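Local coordinates for protein Agap007691-pb (Anopheles gambiae, PDB 5C98) that is of unknown function but belongs to the serpin family, whose members are generally inhibitors of serine proteases, at residues S173-L178 and Q323-A328; C37-P43 and Q368-K374; V177-I183 and M229-S235; L98-E104 and H167-F172. All coordinates share one frame; numbering follows the deposited sequence.

Interaction 1: residues S173-L178 and Q323-A328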
loop_
_atom_site.group_PDB
_atom_site.type_symbol
_atom_site.label_atom_id
_atom_site.label_comp_id
_atom_site.label_asym_id
_atom_site.label_seq_id
_atom_site.Cartn_x
_atom_site.Cartn_y
_atom_site.Cartn_z
ATOM N N SER A 173 -5.734 -7.742 0.870
ATOM C CA SER A 173 -5.177 -6.715 1.741
ATOM C C SER A 173 -5.813 -5.392 1.377
ATOM O O SER A 173 -5.795 -5.002 0.206
ATOM C CB SER A 173 -3.674 -6.606 1.493
ATOM O OG SER A 173 -3.195 -5.347 1.964
ATOM N N GLY A 174 -6.353 -4.695 2.360
ATOM C CA GLY A 174 -6.792 -3.323 2.184
ATOM C C GLY A 174 -5.990 -2.397 3.073
ATOM O O GLY A 174 -5.951 -2.633 4.284
ATOM N N VAL A 175 -5.393 -1.328 2.531
ATOM C CA VAL A 175 -4.678 -0.332 3.332
ATOM C C VAL A 175 -5.208 1.051 2.961
ATOM O O VAL A 175 -5.003 1.516 1.834
ATOM C CB VAL A 175 -3.166 -0.390 3.166
ATOM C CG1 VAL A 175 -2.490 0.702 3.992
ATOM C CG2 VAL A 175 -2.684 -1.790 3.588
ATOM N N SER A 176 -5.861 1.698 3.909
ATOM C CA SER A 176 -6.497 2.989 3.708
ATOM C C SER A 176 -5.931 3.983 4.690
ATOM O O SER A 176 -5.997 3.773 5.901
ATOM C CB SER A 176 -8.010 2.903 3.884
ATOM O OG SER A 176 -8.518 2.002 2.927
ATOM N N VAL A 177 -5.391 5.072 4.170
ATOM C CA VAL A 177 -4.947 6.184 4.996
ATOM C C VAL A 177 -6.127 7.139 5.106
ATOM O O VAL A 177 -6.578 7.680 4.092
ATOM C CB VAL A 177 -3.732 6.878 4.365
ATOM C CG1 VAL A 177 -3.351 8.129 5.181
ATOM C CG2 VAL A 177 -2.596 5.889 4.230
ATOM N N LEU A 178 -6.623 7.334 6.318
ATOM C CA LEU A 178 -7.854 8.069 6.565
ATOM C C LEU A 178 -7.656 9.362 7.350
ATOM O O LEU A 178 -8.562 10.200 7.364
ATOM C CB LEU A 178 -8.860 7.167 7.295
ATOM C CG LEU A 178 -9.126 5.836 6.586
ATOM C CD1 LEU A 178 -9.914 4.890 7.486
ATOM C CD2 LEU A 178 -9.842 6.069 5.267
ATOM N N GLN A 323 -4.584 -6.587 -3.553
ATOM C CA GLN A 323 -4.528 -5.463 -2.629
ATOM C C GLN A 323 -5.309 -4.285 -3.189
ATOM O O GLN A 323 -5.351 -4.062 -4.398
ATOM C CB GLN A 323 -3.095 -5.020 -2.357
ATOM C CG GLN A 323 -2.955 -3.912 -1.350
ATOM C CD GLN A 323 -1.517 -3.683 -0.927
ATOM O OE1 GLN A 323 -0.698 -3.153 -1.681
ATOM N NE2 GLN A 323 -1.197 -4.089 0.291
ATOM N N HIS A 324 -5.937 -3.511 -2.301
ATOM C CA HIS A 324 -6.629 -2.287 -2.678
ATOM C C HIS A 324 -6.289 -1.229 -1.652
ATOM O O HIS A 324 -6.423 -1.461 -0.444
ATOM C CB HIS A 324 -8.144 -2.526 -2.732
ATOM C CG HIS A 324 -8.867 -1.691 -3.738
ATOM N ND1 HIS A 324 -9.874 -2.201 -4.535
ATOM C CD2 HIS A 324 -8.773 -0.379 -4.055
ATOM C CE1 HIS A 324 -10.357 -1.243 -5.301
ATOM N NE2 HIS A 324 -9.707 -0.123 -5.034
ATOM N N CYS A 325 -5.774 -0.102 -2.123
ATOM C CA CYS A 325 -5.300 0.950 -1.250
ATOM C C CYS A 325 -6.039 2.241 -1.528
ATOM O O CYS A 325 -6.483 2.493 -2.650
ATOM C CB CYS A 325 -3.822 1.201 -1.457
ATOM S SG CYS A 325 -2.763 -0.147 -0.816
ATOM N N TYR A 326 -6.128 3.073 -0.502
ATOM C CA TYR A 326 -6.808 4.352 -0.574
ATOM C C TYR A 326 -6.011 5.416 0.165
ATOM O O TYR A 326 -5.461 5.156 1.241
ATOM C CB TYR A 326 -8.177 4.241 0.091
ATOM C CG TYR A 326 -8.939 5.561 0.234
ATOM C CD1 TYR A 326 -9.640 6.097 -0.830
ATOM C CD2 TYR A 326 -8.926 6.260 1.431
ATOM C CE1 TYR A 326 -10.337 7.333 -0.707
ATOM C CE2 TYR A 326 -9.607 7.484 1.569
ATOM C CZ TYR A 326 -10.323 7.993 0.510
ATOM O OH TYR A 326 -11.023 9.199 0.638
ATOM N N LEU A 327 -5.981 6.611 -0.419
ATOM C CA LEU A 327 -5.429 7.821 0.176
ATOM C C LEU A 327 -6.168 9.005 -0.426
ATOM O O LEU A 327 -6.427 9.018 -1.625
ATOM C CB LEU A 327 -3.940 7.964 -0.175
ATOM C CG LEU A 327 -3.288 9.298 0.186
ATOM C CD1 LEU A 327 -3.185 9.495 1.711
ATOM C CD2 LEU A 327 -1.924 9.383 -0.425
ATOM N N ALA A 328 -6.488 10.014 0.390
ATOM C CA ALA A 328 -7.032 11.270 -0.125
ATOM C C ALA A 328 -6.440 12.434 0.667
ATOM O O ALA A 328 -5.961 12.255 1.792
ATOM C CB ALA A 328 -8.548 11.257 -0.065
HETATM O O HOH W 1 -7.588 9.952 3.343
#

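Interaction 2: residues C37-P43 and Q368-K374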
loop_
_atom_site.group_PDB
_atom_site.type_symbol
_atom_site.label_atom_id
_atom_site.label_comp_id
_atom_site.label_asym_id
_atom_site.label_seq_id
_atom_site.Cartn_x
_atom_site.Cartn_y
_atom_site.Cartn_z
ATOM N N CYS A 37 -0.346 5.445 -15.188
ATOM C CA CYS A 37 -1.408 5.154 -14.233
ATOM C C CYS A 37 -1.105 5.774 -12.881
ATOM O O CYS A 37 0.049 6.069 -12.553
ATOM C CB CYS A 37 -1.505 3.646 -13.970
ATOM S SG CYS A 37 -1.737 2.678 -15.474
ATOM N N ASN A 38 -2.149 5.939 -12.075
ATOM C CA ASN A 38 -1.987 6.277 -10.671
ATOM C C ASN A 38 -1.852 4.978 -9.896
ATOM O O ASN A 38 -2.312 3.923 -10.339
ATOM C CB ASN A 38 -3.154 7.114 -10.148
ATOM C CG ASN A 38 -3.249 8.439 -10.834
ATOM O OD1 ASN A 38 -2.279 8.898 -11.409
ATOM N ND2 ASN A 38 -4.437 9.060 -10.806
ATOM N N CYS A 39 -1.165 5.033 -8.774
ATOM C CA CYS A 39 -0.885 3.825 -8.011
ATOM C C CYS A 39 -0.810 4.184 -6.543
ATOM O O CYS A 39 -0.354 5.270 -6.188
ATOM C CB CYS A 39 0.446 3.210 -8.483
ATOM S SG CYS A 39 0.917 1.715 -7.596
ATOM N N ALA A 40 -1.296 3.275 -5.696
ATOM C CA ALA A 40 -0.988 3.250 -4.280
ATOM C C ALA A 40 -0.892 1.780 -3.904
ATOM O O ALA A 40 -1.796 0.995 -4.225
ATOM C CB ALA A 40 -2.068 3.961 -3.464
ATOM N N VAL A 41 0.201 1.412 -3.249
ATOM C CA VAL A 41 0.428 0.057 -2.762
ATOM C C VAL A 41 0.994 0.113 -1.347
ATOM O O VAL A 41 1.582 1.110 -0.922
ATOM C CB VAL A 41 1.358 -0.773 -3.680
ATOM C CG1 VAL A 41 0.654 -1.093 -4.998
ATOM C CG2 VAL A 41 2.685 -0.043 -3.942
ATOM N N SER A 42 0.853 -0.989 -0.607
ATOM C CA SER A 42 1.478 -1.137 0.703
ATOM C C SER A 42 2.246 -2.442 0.712
ATOM O O SER A 42 1.719 -3.487 1.108
ATOM C CB SER A 42 0.418 -1.130 1.796
ATOM O OG SER A 42 1.013 -1.378 3.040
ATOM N N PRO A 43 3.490 -2.417 0.264
ATOM C CA PRO A 43 4.318 -3.628 0.358
ATOM C C PRO A 43 4.442 -4.129 1.782
ATOM O O PRO A 43 4.568 -5.336 2.006
ATOM C CB PRO A 43 5.651 -3.168 -0.244
ATOM C CG PRO A 43 5.222 -2.054 -1.225
ATOM C CD PRO A 43 4.166 -1.342 -0.482
ATOM N N GLN A 368 2.846 3.038 2.817
ATOM C CA GLN A 368 2.092 3.105 1.574
ATOM C C GLN A 368 2.924 3.970 0.647
ATOM O O GLN A 368 3.568 4.916 1.099
ATOM C CB GLN A 368 0.715 3.755 1.777
ATOM C CG GLN A 368 -0.281 3.421 0.716
ATOM C CD GLN A 368 -1.547 4.270 0.846
ATOM O OE1 GLN A 368 -1.476 5.485 0.665
ATOM N NE2 GLN A 368 -2.674 3.651 1.111
ATOM N N VAL A 369 2.935 3.642 -0.645
ATOM C CA VAL A 369 3.709 4.393 -1.627
ATOM C C VAL A 369 2.911 4.439 -2.917
ATOM O O VAL A 369 2.154 3.529 -3.228
ATOM C CB VAL A 369 5.100 3.730 -1.790
ATOM C CG1 VAL A 369 4.968 2.293 -2.222
ATOM C CG2 VAL A 369 5.964 4.514 -2.743
ATOM N N GLY A 370 3.081 5.504 -3.682
ATOM C CA GLY A 370 2.307 5.623 -4.898
ATOM C C GLY A 370 2.714 6.830 -5.698
ATOM O O GLY A 370 3.738 7.470 -5.429
ATOM N N ASN A 371 1.921 7.093 -6.736
ATOM C CA ASN A 371 2.159 8.227 -7.615
ATOM C C ASN A 371 0.831 8.775 -8.091
ATOM O O ASN A 371 -0.172 8.059 -8.149
ATOM C CB ASN A 371 3.029 7.837 -8.809
ATOM C CG ASN A 371 2.329 6.908 -9.764
ATOM O OD1 ASN A 371 2.256 5.716 -9.525
ATOM N ND2 ASN A 371 1.839 7.445 -10.877
ATOM N N PHE A 372 0.836 10.070 -8.406
ATOM C CA PHE A 372 -0.292 10.766 -8.986
ATOM C C PHE A 372 0.176 11.392 -10.288
ATOM O O PHE A 372 0.954 12.354 -10.293
ATOM C CB PHE A 372 -0.847 11.802 -8.005
ATOM C CG PHE A 372 -2.104 12.432 -8.482
ATOM C CD1 PHE A 372 -3.262 11.708 -8.479
ATOM C CD2 PHE A 372 -2.115 13.716 -9.004
ATOM C CE1 PHE A 372 -4.452 12.252 -8.964
ATOM C CE2 PHE A 372 -3.306 14.269 -9.480
ATOM C CZ PHE A 372 -4.442 13.549 -9.472
ATOM N N SER A 373 -0.296 10.823 -11.402
ATOM C CA SER A 373 0.151 11.164 -12.741
ATOM C C SER A 373 -0.965 11.321 -13.756
ATOM O O SER A 373 -0.747 12.003 -14.759
ATOM C CB SER A 373 1.076 10.076 -13.260
ATOM O OG SER A 373 2.156 9.932 -12.375
ATOM N N LYS A 374 -2.120 10.670 -13.570
ATOM C CA LYS A 374 -3.124 10.463 -14.602
ATOM C C LYS A 374 -4.417 11.182 -14.245
ATOM O O LYS A 374 -4.854 11.172 -13.079
ATOM C CB LYS A 374 -3.394 8.956 -14.742
ATOM C CG LYS A 374 -4.426 8.632 -15.823
ATOM C CD LYS A 374 -4.748 7.155 -15.925
ATOM C CE LYS A 374 -5.840 6.904 -16.949
ATOM N NZ LYS A 374 -6.250 5.480 -16.964
#

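Interaction 3: residues V177-I183 and M229-S235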
loop_
_atom_site.group_PDB
_atom_site.type_symbol
_atom_site.label_atom_id
_atom_site.label_comp_id
_atom_site.label_asym_id
_atom_site.label_seq_id
_atom_site.Cartn_x
_atom_site.Cartn_y
_atom_site.Cartn_z
ATOM N N VAL A 177 -5.391 5.072 4.170
ATOM C CA VAL A 177 -4.947 6.184 4.996
ATOM C C VAL A 177 -6.127 7.139 5.106
ATOM O O VAL A 177 -6.578 7.680 4.092
ATOM C CB VAL A 177 -3.732 6.878 4.365
ATOM C CG1 VAL A 177 -3.351 8.129 5.181
ATOM C CG2 VAL A 177 -2.596 5.889 4.230
ATOM N N LEU A 178 -6.623 7.334 6.318
ATOM C CA LEU A 178 -7.854 8.069 6.565
ATOM C C LEU A 178 -7.656 9.362 7.350
ATOM O O LEU A 178 -8.562 10.200 7.364
ATOM C CB LEU A 178 -8.860 7.167 7.295
ATOM C CG LEU A 178 -9.126 5.836 6.586
ATOM C CD1 LEU A 178 -9.914 4.890 7.486
ATOM C CD2 LEU A 178 -9.842 6.069 5.267
ATOM N N THR A 179 -6.502 9.559 7.958
ATOM C CA THR A 179 -6.298 10.739 8.778
ATOM C C THR A 179 -6.192 11.980 7.889
ATOM O O THR A 179 -5.604 11.918 6.804
ATOM C CB THR A 179 -5.017 10.557 9.589
ATOM O OG1 THR A 179 -5.214 9.551 10.578
ATOM C CG2 THR A 179 -4.657 11.795 10.296
ATOM N N PRO A 180 -6.739 13.118 8.326
ATOM C CA PRO A 180 -6.610 14.340 7.523
ATOM C C PRO A 180 -5.197 14.888 7.603
ATOM O O PRO A 180 -4.463 14.664 8.566
ATOM C CB PRO A 180 -7.597 15.318 8.175
ATOM C CG PRO A 180 -7.830 14.806 9.509
ATOM C CD PRO A 180 -7.578 13.326 9.519
ATOM N N LEU A 181 -4.831 15.664 6.586
ATOM C CA LEU A 181 -3.601 16.437 6.661
ATOM C C LEU A 181 -3.664 17.414 7.820
ATOM O O LEU A 181 -4.721 17.957 8.150
ATOM C CB LEU A 181 -3.411 17.279 5.402
ATOM C CG LEU A 181 -2.860 16.572 4.181
ATOM C CD1 LEU A 181 -2.730 17.561 3.018
ATOM C CD2 LEU A 181 -1.528 15.869 4.445
ATOM N N ALA A 182 -2.498 17.664 8.412
ATOM C CA ALA A 182 -2.376 18.668 9.458
ATOM C C ALA A 182 -2.085 20.046 8.898
ATOM O O ALA A 182 -2.100 21.029 9.647
ATOM C CB ALA A 182 -1.254 18.279 10.428
ATOM N N ILE A 183 -1.807 20.138 7.622
ATOM C CA ILE A 183 -1.579 21.425 6.976
ATOM C C ILE A 183 -2.918 22.078 6.700
ATOM O O ILE A 183 -3.856 21.426 6.229
ATOM C CB ILE A 183 -0.797 21.198 5.677
ATOM C CG1 ILE A 183 0.602 20.718 6.007
ATOM C CG2 ILE A 183 -0.729 22.487 4.826
ATOM C CD1 ILE A 183 1.331 20.215 4.831
ATOM N N MET A 229 4.617 16.330 4.393
ATOM C CA MET A 229 3.334 16.922 4.735
ATOM C C MET A 229 2.688 16.089 5.831
ATOM O O MET A 229 2.203 14.981 5.551
ATOM C CB MET A 229 2.434 16.945 3.507
ATOM C CG MET A 229 2.937 17.931 2.459
ATOM S SD MET A 229 1.853 18.021 1.046
ATOM C CE MET A 229 0.338 18.624 1.780
ATOM N N PRO A 230 2.659 16.546 7.068
ATOM C CA PRO A 230 2.156 15.683 8.137
ATOM C C PRO A 230 0.647 15.538 8.132
ATOM O O PRO A 230 -0.102 16.447 7.784
ATOM C CB PRO A 230 2.591 16.408 9.421
ATOM C CG PRO A 230 2.719 17.831 9.023
ATOM C CD PRO A 230 3.151 17.840 7.570
ATOM N N PHE A 231 0.207 14.379 8.590
ATOM C CA PHE A 231 -1.176 14.172 8.981
ATOM C C PHE A 231 -1.378 14.543 10.445
ATOM O O PHE A 231 -0.435 14.845 11.178
ATOM C CB PHE A 231 -1.552 12.711 8.713
ATOM C CG PHE A 231 -1.438 12.313 7.255
ATOM C CD1 PHE A 231 -2.445 12.671 6.355
ATOM C CD2 PHE A 231 -0.342 11.613 6.774
ATOM C CE1 PHE A 231 -2.353 12.322 5.017
ATOM C CE2 PHE A 231 -0.267 11.255 5.456
ATOM C CZ PHE A 231 -1.267 11.618 4.573
ATOM N N ASP A 232 -2.649 14.553 10.854
ATOM C CA ASP A 232 -3.039 14.871 12.221
ATOM C C ASP A 232 -2.111 14.206 13.225
ATOM O O ASP A 232 -1.745 13.042 13.077
ATOM C CB ASP A 232 -4.471 14.374 12.447
ATOM C CG ASP A 232 -5.012 14.757 13.811
ATOM O OD1 ASP A 232 -4.647 14.089 14.805
ATOM O OD2 ASP A 232 -5.798 15.725 13.889
ATOM N N ALA A 233 -1.744 14.962 14.262
ATOM C CA ALA A 233 -0.705 14.534 15.193
ATOM C C ALA A 233 -0.991 13.156 15.776
ATOM O O ALA A 233 -0.073 12.354 15.972
ATOM C CB ALA A 233 -0.605 15.558 16.325
ATOM N N ALA A 234 -2.264 12.854 16.044
ATOM C CA ALA A 234 -2.600 11.592 16.690
ATOM C C ALA A 234 -2.279 10.384 15.811
ATOM O O ALA A 234 -2.152 9.270 16.340
ATOM C CB ALA A 234 -4.077 11.580 17.085
ATOM N N SER A 235 -2.153 10.576 14.503
ATOM C CA SER A 235 -1.854 9.467 13.603
ATOM C C SER A 235 -0.395 9.059 13.613
ATOM O O SER A 235 -0.075 7.916 13.253
ATOM C CB SER A 235 -2.216 9.848 12.182
ATOM O OG SER A 235 -1.287 10.761 11.589
#

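Interaction 4: residues L98-E104 and H167-F172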
loop_
_atom_site.group_PDB
_atom_site.type_symbol
_atom_site.label_atom_id
_atom_site.label_comp_id
_atom_site.label_asym_id
_atom_site.label_seq_id
_atom_site.Cartn_x
_atom_site.Cartn_y
_atom_site.Cartn_z
ATOM N N LEU A 98 -6.141 -4.170 6.790
ATOM C CA LEU A 98 -7.010 -5.298 7.090
ATOM C C LEU A 98 -6.807 -6.385 6.057
ATOM O O LEU A 98 -6.912 -6.116 4.853
ATOM C CB LEU A 98 -8.479 -4.869 7.079
ATOM C CG LEU A 98 -8.910 -3.885 8.172
ATOM C CD1 LEU A 98 -10.216 -3.163 7.779
ATOM C CD2 LEU A 98 -9.048 -4.618 9.496
ATOM N N SER A 99 -6.527 -7.592 6.510
ATOM C CA SER A 99 -6.465 -8.754 5.640
ATOM C C SER A 99 -7.737 -9.582 5.744
ATOM O O SER A 99 -8.443 -9.578 6.756
ATOM C CB SER A 99 -5.269 -9.636 5.961
ATOM O OG SER A 99 -5.314 -10.090 7.301
ATOM N N PHE A 100 -7.994 -10.338 4.681
ATOM C CA PHE A 100 -9.200 -11.147 4.587
ATOM C C PHE A 100 -8.829 -12.356 3.750
ATOM O O PHE A 100 -8.081 -12.237 2.766
ATOM C CB PHE A 100 -10.291 -10.314 3.919
ATOM C CG PHE A 100 -11.619 -10.977 3.836
ATOM C CD1 PHE A 100 -12.428 -11.027 4.952
ATOM C CD2 PHE A 100 -12.070 -11.548 2.653
ATOM C CE1 PHE A 100 -13.680 -11.647 4.914
ATOM C CE2 PHE A 100 -13.322 -12.156 2.600
ATOM C CZ PHE A 100 -14.121 -12.229 3.730
ATOM N N VAL A 101 -9.327 -13.509 4.146
ATOM C CA VAL A 101 -8.974 -14.764 3.506
ATOM C C VAL A 101 -10.249 -15.469 3.088
ATOM O O VAL A 101 -11.180 -15.608 3.896
ATOM C CB VAL A 101 -8.166 -15.660 4.457
ATOM C CG1 VAL A 101 -7.733 -16.935 3.786
ATOM C CG2 VAL A 101 -6.972 -14.917 5.029
ATOM N N LEU A 102 -10.287 -15.929 1.835
ATOM C CA LEU A 102 -11.320 -16.851 1.384
ATOM C C LEU A 102 -10.755 -18.261 1.325
ATOM O O LEU A 102 -9.648 -18.480 0.842
ATOM C CB LEU A 102 -11.832 -16.504 -0.014
ATOM C CG LEU A 102 -12.569 -15.186 -0.201
ATOM C CD1 LEU A 102 -12.876 -14.986 -1.672
ATOM C CD2 LEU A 102 -13.847 -15.207 0.621
ATOM N N VAL A 103 -11.525 -19.215 1.825
ATOM C CA VAL A 103 -11.207 -20.633 1.706
ATOM C C VAL A 103 -12.418 -21.347 1.120
ATOM O O VAL A 103 -13.572 -20.980 1.376
ATOM C CB VAL A 103 -10.805 -21.284 3.052
ATOM C CG1 VAL A 103 -9.475 -20.741 3.547
ATOM C CG2 VAL A 103 -11.895 -21.105 4.099
ATOM N N GLU A 104 -12.147 -22.377 0.323
ATOM C CA GLU A 104 -13.228 -23.195 -0.229
ATOM C C GLU A 104 -13.988 -23.901 0.889
ATOM O O GLU A 104 -13.420 -24.689 1.654
ATOM C CB GLU A 104 -12.656 -24.220 -1.217
ATOM C CG GLU A 104 -13.621 -25.326 -1.674
ATOM C CD GLU A 104 -14.957 -24.817 -2.196
ATOM O OE1 GLU A 104 -14.967 -23.821 -2.957
ATOM O OE2 GLU A 104 -15.989 -25.433 -1.834
ATOM N N HIS A 167 -10.334 -22.398 -7.514
ATOM C CA HIS A 167 -9.438 -21.940 -6.462
ATOM C C HIS A 167 -9.873 -22.467 -5.102
ATOM O O HIS A 167 -11.061 -22.667 -4.844
ATOM C CB HIS A 167 -9.473 -20.421 -6.405
ATOM C CG HIS A 167 -8.859 -19.761 -7.591
ATOM N ND1 HIS A 167 -8.042 -20.425 -8.478
ATOM C CD2 HIS A 167 -8.914 -18.474 -8.013
ATOM C CE1 HIS A 167 -7.628 -19.577 -9.408
ATOM N NE2 HIS A 167 -8.149 -18.391 -9.153
ATOM N N LYS A 168 -8.882 -22.692 -4.220
ATOM C CA LYS A 168 -9.131 -23.122 -2.846
ATOM C C LYS A 168 -8.829 -22.064 -1.800
ATOM O O LYS A 168 -9.371 -22.157 -0.698
ATOM C CB LYS A 168 -8.284 -24.356 -2.506
ATOM C CG LYS A 168 -8.555 -25.573 -3.390
ATOM C CD LYS A 168 -7.665 -26.740 -2.964
ATOM C CE LYS A 168 -7.407 -27.706 -4.096
ATOM N NZ LYS A 168 -8.638 -28.413 -4.504
ATOM N N LEU A 169 -7.985 -21.070 -2.115
ATOM C CA LEU A 169 -7.409 -20.193 -1.099
ATOM C C LEU A 169 -7.046 -18.870 -1.744
ATOM O O LEU A 169 -6.253 -18.847 -2.692
ATOM C CB LEU A 169 -6.140 -20.821 -0.534
ATOM C CG LEU A 169 -5.392 -20.020 0.515
ATOM C CD1 LEU A 169 -6.185 -19.946 1.828
ATOM C CD2 LEU A 169 -4.024 -20.663 0.791
ATOM N N MET A 170 -7.570 -17.764 -1.209
ATOM C CA MET A 170 -7.262 -16.443 -1.737
ATOM C C MET A 170 -7.108 -15.452 -0.602
ATOM O O MET A 170 -7.747 -15.581 0.446
ATOM C CB MET A 170 -8.373 -15.929 -2.639
ATOM C CG MET A 170 -8.685 -16.886 -3.785
ATOM S SD MET A 170 -9.689 -16.121 -5.074
ATOM C CE MET A 170 -8.457 -15.124 -5.874
ATOM N N LEU A 171 -6.230 -14.474 -0.819
ATOM C CA LEU A 171 -5.852 -13.507 0.198
ATOM C C LEU A 171 -6.130 -12.102 -0.313
ATOM O O LEU A 171 -5.974 -11.829 -1.507
ATOM C CB LEU A 171 -4.347 -13.628 0.518
ATOM C CG LEU A 171 -3.767 -12.697 1.587
ATOM C CD1 LEU A 171 -4.428 -12.918 2.952
ATOM C CD2 LEU A 171 -2.267 -12.939 1.649
ATOM N N PHE A 172 -6.530 -11.201 0.584
ATOM C CA PHE A 172 -6.840 -9.816 0.274
ATOM C C PHE A 172 -6.234 -8.899 1.320
ATOM O O PHE A 172 -6.193 -9.246 2.500
ATOM C CB PHE A 172 -8.360 -9.625 0.170
ATOM C CG PHE A 172 -8.965 -10.582 -0.795
ATOM C CD1 PHE A 172 -9.075 -10.248 -2.139
ATOM C CD2 PHE A 172 -9.359 -11.840 -0.399
ATOM C CE1 PHE A 172 -9.587 -11.169 -3.036
ATOM C CE2 PHE A 172 -9.844 -12.747 -1.297
ATOM C CZ PHE A 172 -9.969 -12.412 -2.609
HETATM O O HOH W 2 -13.421 -24.317 -5.046
#

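Interaction 1: residues S173-L178 and Q323-A328
V177 and L327 lie side by side on one face of two parallel strands, with V177 CG1 3.7 Å from L327 CD1. L327 turns CG away from its own N (chi1 170°), and this swings CD1 across to the valine branch. V175 CB meets C325 SG on the same face at 4.0 Å; branched and sulfur-bearing side chains suit this buried layer, which the side chain of Q368 touches at all four residues. On the other face the Y326 ring takes L178 CD2 at its CD2 atom, and the two side chains cross at about a right angle. Between the faces runs a parallel ladder: H324 N to S173 O, V175 N to H324 O, Y326 N to V175 O and V177 N to Y326 O. Past V177 the strands part, and water 1 fills the next rung, lying 2.6 Å from V177 O and accepting from A328 N at 3.2 Å. The polar edge is at the other end. Q323 NE2 donates to S173 OG over 2.9 Å, almost dead straight (179°) and in the amide plane, while S173 OG also bonds H45 ND1 and Q323 OE1 takes S42 N. Direct pairing of strands 169-177 and 320-328 is characteristic of a serpin sheet A with its reactive-centre loop uninserted, and the S173, Q323, S42 and H45 cluster probably corresponds to the shutter region of that fold.

Interaction 2: residues C37-P43 and Q368-K374
N38 OD1 is gripped by two backbone N-H groups in succession, S373 N and K374 N, each 2.8 Å from it. N38 ND2 completes the hold by donating to K374 O at 3.1 Å, so both ends of the amide are used and its rotation is fixed. The same amide lies alongside the F372 ring, their planes 29° apart. A second asparagine works in the opposite direction: N371 ND2 gives one proton to C37 O, 2.8 Å away in the carbonyl plane, and the other to S373 OG. Asparagine, short and able both to donate and to accept, suits both places at this end of the pairing. Farther along, C39 with N371 and V41 with V369 are antiparallel hydrogen-bonded pairs, and G370, which has no side chain, brings its CA to 3.0 Å from C39 O. V369 sets CG1 between its backbone N and carbonyl carbon (chi1 58°), close against V41 CG2 (3.7 Å) and near P43 CD. S42 then caps the helix 43-51 through its OG, which bonds H45 N as well as L367 O. Strand 366-372 runs between strands 39-41 and 354-360, as in serpin sheet B; helix 15-32 packs on C39 and P43, while A40 and Q368 meet C325 of strand 320-328.

Interaction 3: residues V177-I183 and M229-S235
The F231 ring carries V177 CG1 over one face, offset toward the rim, with CZ 4.1 Å from that methyl. P180 O lies at the edge of the ring, near its plane, and L181 CD2 approaches CE1 obliquely at 3.7 Å. A flat aromatic group suits this slot, offering a face to one apolar residue and an edge to the passing backbone. F231 sets CG anti to its carbonyl carbon (chi1 -61°), which turns the ring against the loop that follows V177. Two backbone bonds fix the bridge between L181 and F231: D232 N to P180 O at 2.9 Å and A182 N to P230 O at 2.8 Å. Farther along, the flexible M229 chain bends at chi3 so that CE is pressed tightly against L181 CD1 (3.5 Å) and also touches I183 CD1 (3.6 Å). At the other end T179 CG2 packs on D232 CB (3.4 Å), while its OG1 bonds H94 ND1. D232 OD1 accepts from A234 N in an Asx turn, and D232 O from S235 OG and S235 N, which turns the chain back; S235 OG also bonds L237 N. The turn leads from strand 224-230 into strand 237-244, whose L237 and M239 touch F231, as does L327 of strand 320-328; I183 rests on strand 204-219.

Interaction 4: residues L98-E104 and H167-F172
F100 and F172 are joined by paired backbone bonds, F100 N to F172 O and F172 N to F100 O (2.9 Å). L102 and M170 form the next such pair, and E104 N to K168 O ends the antiparallel ladder. In the non-hydrogen-bonded pairs between them, V101 with L171 and V103 with L169, CA-H groups lean on carbonyls instead; V101 CA is 3.4 Å from M170 O. The aromatic contact lies on one face of the strands, where F172 CD2 sits at the edge of the F100 ring, 4.1 Å from CD2 of that ring. L102 CD1 meets F172 CE2 obliquely at 3.8 Å. F100 places CG anti to its N while F172 places it beside its N; the differing first torsions (chi1 -176° and -54°) make the two side chains cross at a slant on their shared face. On the other face aliphatic branches mesh: V101 CG2 against L171 CD1, and V103 CG1 against L169 CD1 at 3.8 Å. These bulky residues suit a strand pair buried on both faces. A polar contact finishes the outer end, where water 2 donates both to E104 OE1 (2.6 Å) and to H167 O (2.9 Å); OE1 also bonds L130 N, and OE2 bonds T106 OG1. Helix 133-146 packs over F100, L102 and F172, with F143 stacked on F100; helix 43-51 lies against S99 and L171, and strand 124-128 lines the other edge of strand 95-104.

From the N terminus, the chain first passes C37-P43, which waits until Q368-K374 to close interaction 2, so this contact encloses the other three. L98-E104 comes next and pairs with H167-F172, closing interaction 4 before interaction 1 opens on the same strand at S173. Interaction 3 starts at V177, shares V177 and L178 with interaction 1, closes at M229-S235 and is nested inside the loop that Q323-A328 completes; none of the loops cross. Strand 169-177 lies between 95-104 and 320-328; L98 O to G174 N links interactions 4 and 1. Interactions 1 and 2 meet through Q323–S42 and Q368–Y326, tying the two serpin sheets together, while interaction 3 ties the loop after strand 169-177 to the end of strand 224-230.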